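Long-range contact in AT-less polyketide synthase (Streptomyces platensis subsp. rosaceus, PDB 4TKT), which probably catalyses decarboxylative condensations that extend the polyketide chain during isomigrastatin biosynthesis, as the ketosynthase domain of an acyltransferase-less synthase: residues A[498-512]-A[579-591]. Sequence-based numbering, arbitrary orientation.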
loop_
_atom_site.group_PDB
_atom_site.type_symbol
_atom_site.label_atom_id
_atom_site.label_comp_id
_atom_site.label_asym_id
_atom_site.label_seq_id
_atom_site.Cartn_x
_atom_site.Cartn_y
_atom_site.Cartn_z
ATOM N N TYR A 498 11.381 -21.291 1.014
ATOM C CA TYR A 498 10.425 -21.301 2.116
ATOM C C TYR A 498 9.272 -20.333 1.864
ATOM O O TYR A 498 8.104 -20.674 2.072
ATOM C CB TYR A 498 11.126 -20.956 3.432
ATOM C CG TYR A 498 10.203 -20.921 4.628
ATOM C CD1 TYR A 498 9.737 -22.096 5.203
ATOM C CD2 TYR A 498 9.804 -19.714 5.188
ATOM C CE1 TYR A 498 8.894 -22.071 6.299
ATOM C CE2 TYR A 498 8.963 -19.677 6.284
ATOM C CZ TYR A 498 8.510 -20.859 6.835
ATOM O OH TYR A 498 7.671 -20.834 7.926
ATOM N N THR A 499 9.609 -19.130 1.410
ATOM C CA THR A 499 8.614 -18.104 1.125
ATOM C C THR A 499 7.628 -18.564 0.050
ATOM O O THR A 499 6.421 -18.377 0.184
ATOM C CB THR A 499 9.279 -16.783 0.677
ATOM O OG1 THR A 499 10.148 -16.303 1.712
ATOM C CG2 THR A 499 8.231 -15.724 0.385
ATOM N N LEU A 500 8.146 -19.183 -1.005
ATOM C CA LEU A 500 7.307 -19.612 -2.121
ATOM C C LEU A 500 6.482 -20.854 -1.798
ATOM O O LEU A 500 5.495 -21.150 -2.474
ATOM C CB LEU A 500 8.169 -19.868 -3.355
ATOM C CG LEU A 500 8.801 -18.610 -3.943
ATOM C CD1 LEU A 500 9.796 -18.963 -5.032
ATOM C CD2 LEU A 500 7.716 -17.694 -4.478
ATOM N N GLN A 501 6.885 -21.577 -0.760
ATOM C CA GLN A 501 6.170 -22.781 -0.357
ATOM C C GLN A 501 4.969 -22.455 0.522
ATOM O O GLN A 501 3.831 -22.770 0.175
ATOM C CB GLN A 501 7.110 -23.740 0.378
ATOM C CG GLN A 501 8.051 -24.508 -0.533
ATOM C CD GLN A 501 9.102 -25.275 0.239
ATOM O OE1 GLN A 501 8.944 -25.534 1.432
ATOM N NE2 GLN A 501 10.187 -25.638 -0.438
ATOM N N VAL A 502 5.228 -21.813 1.655
ATOM C CA VAL A 502 4.192 -21.597 2.659
ATOM C C VAL A 502 3.529 -20.222 2.514
ATOM O O VAL A 502 2.526 -19.933 3.166
ATOM C CB VAL A 502 4.777 -21.759 4.083
ATOM C CG1 VAL A 502 5.626 -20.556 4.450
ATOM C CG2 VAL A 502 3.669 -21.988 5.108
ATOM N N GLY A 503 4.075 -19.386 1.636
ATOM C CA GLY A 503 3.565 -18.036 1.465
ATOM C C GLY A 503 2.848 -17.779 0.152
ATOM O O GLY A 503 2.574 -16.629 -0.195
ATOM N N ARG A 504 2.546 -18.841 -0.584
ATOM C CA ARG A 504 1.800 -18.712 -1.830
ATOM C C ARG A 504 0.686 -19.748 -1.910
ATOM O O ARG A 504 0.790 -20.831 -1.330
ATOM C CB ARG A 504 2.726 -18.857 -3.040
ATOM C CG ARG A 504 3.787 -17.774 -3.170
ATOM C CD ARG A 504 3.172 -16.408 -3.427
ATOM N NE ARG A 504 4.182 -15.412 -3.780
ATOM C CZ ARG A 504 4.866 -14.690 -2.897
ATOM N NH1 ARG A 504 4.658 -14.853 -1.596
ATOM N NH2 ARG A 504 5.763 -13.808 -3.314
ATOM N N GLU A 505 -0.379 -19.406 -2.626
ATOM C CA GLU A 505 -1.482 -20.333 -2.861
ATOM C C GLU A 505 -1.081 -21.384 -3.888
ATOM O O GLU A 505 -0.535 -21.053 -4.941
ATOM C CB GLU A 505 -2.725 -19.589 -3.353
ATOM C CG GLU A 505 -3.063 -18.334 -2.573
ATOM C CD GLU A 505 -3.713 -18.632 -1.240
ATOM O OE1 GLU A 505 -4.183 -19.774 -1.050
ATOM O OE2 GLU A 505 -3.753 -17.720 -0.386
ATOM N N ALA A 506 -1.351 -22.647 -3.585
ATOM C CA ALA A 506 -1.108 -23.716 -4.545
ATOM C C ALA A 506 -2.194 -23.704 -5.617
ATOM O O ALA A 506 -3.326 -24.114 -5.366
ATOM C CB ALA A 506 -1.058 -25.061 -3.844
HETATM N N MSE A 507 -1.848 -23.234 -6.811
HETATM C CA MSE A 507 -2.834 -23.069 -7.872
HETATM C C MSE A 507 -2.719 -24.162 -8.935
HETATM O O MSE A 507 -1.969 -25.121 -8.770
HETATM C CB MSE A 507 -2.697 -21.685 -8.508
HETATM C CG MSE A 507 -2.734 -20.547 -7.495
HETATM SE SE MSE A 507 -2.806 -18.769 -8.306
HETATM C CE MSE A 507 -2.633 -17.684 -6.685
ATOM N N THR A 508 -3.467 -24.004 -10.024
ATOM C CA THR A 508 -3.623 -25.053 -11.031
ATOM C C THR A 508 -2.333 -25.388 -11.777
ATOM O O THR A 508 -1.811 -26.496 -11.657
ATOM C CB THR A 508 -4.696 -24.663 -12.061
ATOM O OG1 THR A 508 -5.917 -24.350 -11.380
ATOM C CG2 THR A 508 -4.942 -25.800 -13.033
ATOM N N ALA A 509 -1.830 -24.437 -12.557
ATOM C CA ALA A 509 -0.581 -24.629 -13.285
ATOM C C ALA A 509 0.598 -24.509 -12.333
ATOM O O ALA A 509 0.747 -23.496 -11.651
ATOM C CB ALA A 509 -0.461 -23.623 -14.418
ATOM N N ARG A 510 1.437 -25.540 -12.288
ATOM C CA ARG A 510 2.489 -25.610 -11.282
ATOM C C ARG A 510 3.886 -25.816 -11.860
ATOM O O ARG A 510 4.055 -26.350 -12.955
ATOM C CB ARG A 510 2.176 -26.727 -10.287
ATOM C CG ARG A 510 0.845 -26.546 -9.581
ATOM C CD ARG A 510 0.604 -27.610 -8.527
ATOM N NE ARG A 510 -0.612 -27.327 -7.770
ATOM C CZ ARG A 510 -1.030 -28.036 -6.729
ATOM N NH1 ARG A 510 -0.331 -29.081 -6.312
ATOM N NH2 ARG A 510 -2.148 -27.698 -6.104
ATOM N N PHE A 511 4.884 -25.383 -11.098
ATOM C CA PHE A 511 6.281 -25.530 -11.483
ATOM C C PHE A 511 7.148 -25.732 -10.246
ATOM O O PHE A 511 7.076 -24.956 -9.294
ATOM C CB PHE A 511 6.757 -24.307 -12.270
ATOM C CG PHE A 511 8.216 -24.345 -12.624
ATOM C CD1 PHE A 511 8.666 -25.121 -13.679
ATOM C CD2 PHE A 511 9.136 -23.600 -11.905
ATOM C CE1 PHE A 511 10.008 -25.157 -14.010
ATOM C CE2 PHE A 511 10.482 -23.634 -12.229
ATOM C CZ PHE A 511 10.917 -24.413 -13.284
ATOM N N ALA A 512 7.961 -26.782 -10.259
ATOM C CA ALA A 512 8.856 -27.061 -9.143
ATOM C C ALA A 512 10.241 -27.444 -9.645
ATOM O O ALA A 512 10.374 -28.154 -10.640
ATOM C CB ALA A 512 8.285 -28.160 -8.267
ATOM N N TRP A 579 3.825 -33.009 -6.268
ATOM C CA TRP A 579 3.160 -31.737 -6.025
ATOM C C TRP A 579 2.786 -31.063 -7.340
ATOM O O TRP A 579 1.671 -30.572 -7.501
ATOM C CB TRP A 579 4.049 -30.813 -5.191
ATOM C CG TRP A 579 3.448 -29.458 -4.979
ATOM C CD1 TRP A 579 2.605 -29.082 -3.972
ATOM C CD2 TRP A 579 3.635 -28.300 -5.800
ATOM N NE1 TRP A 579 2.259 -27.759 -4.115
ATOM C CE2 TRP A 579 2.877 -27.256 -5.229
ATOM C CE3 TRP A 579 4.370 -28.042 -6.961
ATOM C CZ2 TRP A 579 2.834 -25.978 -5.780
ATOM C CZ3 TRP A 579 4.326 -26.772 -7.507
ATOM C CH2 TRP A 579 3.563 -25.757 -6.917
ATOM N N THR A 580 3.727 -31.053 -8.277
ATOM C CA THR A 580 3.499 -30.482 -9.598
ATOM C C THR A 580 2.330 -31.175 -10.294
ATOM O O THR A 580 1.578 -30.549 -11.040
ATOM C CB THR A 580 4.763 -30.588 -10.469
ATOM O OG1 THR A 580 5.856 -29.958 -9.792
ATOM C CG2 THR A 580 4.556 -29.916 -11.816
ATOM N N SER A 581 2.172 -32.466 -10.025
ATOM C CA SER A 581 1.092 -33.245 -10.616
ATOM C C SER A 581 -0.259 -32.924 -9.989
ATOM O O SER A 581 -1.297 -33.354 -10.491
ATOM C CB SER A 581 1.379 -34.740 -10.486
ATOM O OG SER A 581 2.547 -35.086 -11.207
ATOM N N GLY A 582 -0.245 -32.178 -8.888
ATOM C CA GLY A 582 -1.479 -31.721 -8.275
ATOM C C GLY A 582 -1.670 -32.123 -6.824
ATOM O O GLY A 582 -2.637 -31.708 -6.185
ATOM N N LEU A 583 -0.752 -32.929 -6.301
ATOM C CA LEU A 583 -0.838 -33.388 -4.920
ATOM C C LEU A 583 -0.729 -32.226 -3.940
ATOM O O LEU A 583 0.189 -31.411 -4.029
ATOM C CB LEU A 583 0.256 -34.418 -4.626
ATOM C CG LEU A 583 0.358 -34.911 -3.179
ATOM C CD1 LEU A 583 -0.866 -35.734 -2.799
ATOM C CD2 LEU A 583 1.638 -35.707 -2.959
ATOM N N ALA A 584 -1.676 -32.149 -3.011
ATOM C CA ALA A 584 -1.625 -31.138 -1.965
ATOM C C ALA A 584 -0.483 -31.453 -1.009
ATOM O O ALA A 584 -0.297 -32.602 -0.621
ATOM C CB ALA A 584 -2.944 -31.070 -1.221
ATOM N N VAL A 585 0.288 -30.436 -0.640
ATOM C CA VAL A 585 1.453 -30.640 0.213
ATOM C C VAL A 585 1.512 -29.615 1.341
ATOM O O VAL A 585 1.429 -28.410 1.100
ATOM C CB VAL A 585 2.765 -30.567 -0.599
ATOM C CG1 VAL A 585 3.973 -30.548 0.329
ATOM C CG2 VAL A 585 2.854 -31.724 -1.581
ATOM N N ASP A 586 1.651 -30.101 2.571
ATOM C CA ASP A 586 1.834 -29.225 3.721
ATOM C C ASP A 586 3.322 -28.957 3.927
ATOM O O ASP A 586 3.993 -29.664 4.678
ATOM C CB ASP A 586 1.217 -29.842 4.977
ATOM C CG ASP A 586 1.161 -28.870 6.140
ATOM O OD1 ASP A 586 1.034 -27.650 5.900
ATOM O OD2 ASP A 586 1.242 -29.326 7.298
ATOM N N TRP A 587 3.824 -27.924 3.257
ATOM C CA TRP A 587 5.258 -27.651 3.188
ATOM C C TRP A 587 5.902 -27.342 4.535
ATOM O O TRP A 587 7.124 -27.420 4.676
ATOM C CB TRP A 587 5.520 -26.489 2.231
ATOM C CG TRP A 587 5.161 -26.797 0.821
ATOM C CD1 TRP A 587 4.042 -26.396 0.154
ATOM C CD2 TRP A 587 5.921 -27.579 -0.103
ATOM N NE1 TRP A 587 4.060 -26.878 -1.132
ATOM C CE2 TRP A 587 5.204 -27.609 -1.314
ATOM C CE3 TRP A 587 7.143 -28.256 -0.024
ATOM C CZ2 TRP A 587 5.666 -28.289 -2.439
ATOM C CZ3 TRP A 587 7.599 -28.931 -1.139
ATOM C CH2 TRP A 587 6.863 -28.943 -2.331
ATOM N N ALA A 588 5.082 -26.989 5.519
ATOM C CA ALA A 588 5.583 -26.659 6.847
ATOM C C ALA A 588 6.324 -27.840 7.468
ATOM O O ALA A 588 7.245 -27.653 8.263
ATOM C CB ALA A 588 4.440 -26.214 7.748
ATOM N N ARG A 589 5.924 -29.051 7.091
ATOM C CA ARG A 589 6.508 -30.268 7.649
ATOM C C ARG A 589 7.995 -30.387 7.329
ATOM O O ARG A 589 8.737 -31.065 8.040
ATOM C CB ARG A 589 5.761 -31.500 7.133
ATOM N N LEU A 590 8.427 -29.727 6.260
ATOM C CA LEU A 590 9.833 -29.733 5.870
ATOM C C LEU A 590 10.708 -28.961 6.849
ATOM O O LEU A 590 11.856 -29.330 7.098
ATOM C CB LEU A 590 10.005 -29.141 4.470
ATOM C CG LEU A 590 9.618 -30.028 3.290
ATOM C CD1 LEU A 590 10.001 -29.366 1.980
ATOM C CD2 LEU A 590 10.292 -31.374 3.423
ATOM N N HIS A 591 10.156 -27.888 7.402
ATOM C CA HIS A 591 10.946 -26.940 8.173
ATOM C C HIS A 591 10.605 -26.972 9.661
ATOM O O HIS A 591 10.372 -25.933 10.278
ATOM C CB HIS A 591 10.746 -25.534 7.607
ATOM C CG HIS A 591 10.773 -25.482 6.111
ATOM N ND1 HIS A 591 11.922 -25.228 5.395
ATOM C CD2 HIS A 591 9.792 -25.662 5.195
ATOM C CE1 HIS A 591 11.648 -25.250 4.102
ATOM N NE2 HIS A 591 10.362 -25.511 3.954
#
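The carbonyl oxygen of W579 is gripped twice, by R510 and by the backbone of G582, a worked example of an arginine sharing a helix-end carbonyl with the backbone of the following turn. R510 NH1 donates to W579 O over 2.8 Å, tilted 22° from the carbonyl plane, while G582 N reaches the same oxygen from the opposite face as part of the Schellman motif that ends helix 573-580. NH1 also makes a weak bond to the oxygen of L583, so the guanidinium edge follows the turn of the chain. Its rotation is fixed from the other side by R510 NE, which donates almost straight to M507 O at 2.8 Å.

Held this way, the guanidinium lies flat on the W579 indole in a cation-pi stack, with R510 CZ 4.4 Å from the centroid of the five-membered ring. The R510 side chain, extended from CG to NE, sets CD 3.7 Å from the centroid of the W579 six-membered ring, over its face. The opposite face of the indole receives the W587 ring edge at CZ2.

A second cluster gathers round Q501. Its CB and CG ride over one face of W587, whose other face is covered by V585 CG1, and its extended chain carries OE1 to H591. H591 NE2 donates to Q501 OE1 at 2.9 Å, nearly straight and in the imidazole plane; Q501 NE2 is held by V461 O. Y498 turns its ring edge onto the imidazole face, an edge-to-face pair with planes at 81°.

Within strand 509-515, A512 CB sits 3.4 Å from T580 OG1, which bonds to A576 O. Together these contacts fasten the end of helix 573-580 and the chain that follows it, up to H591, against helix 493-502 and the central strand of a three-stranded antiparallel sheet, with V463 of strand 460-466 touching W579, W587 and A512; segment 498-512 belongs to the RhiE-like KS-MAT linker domain.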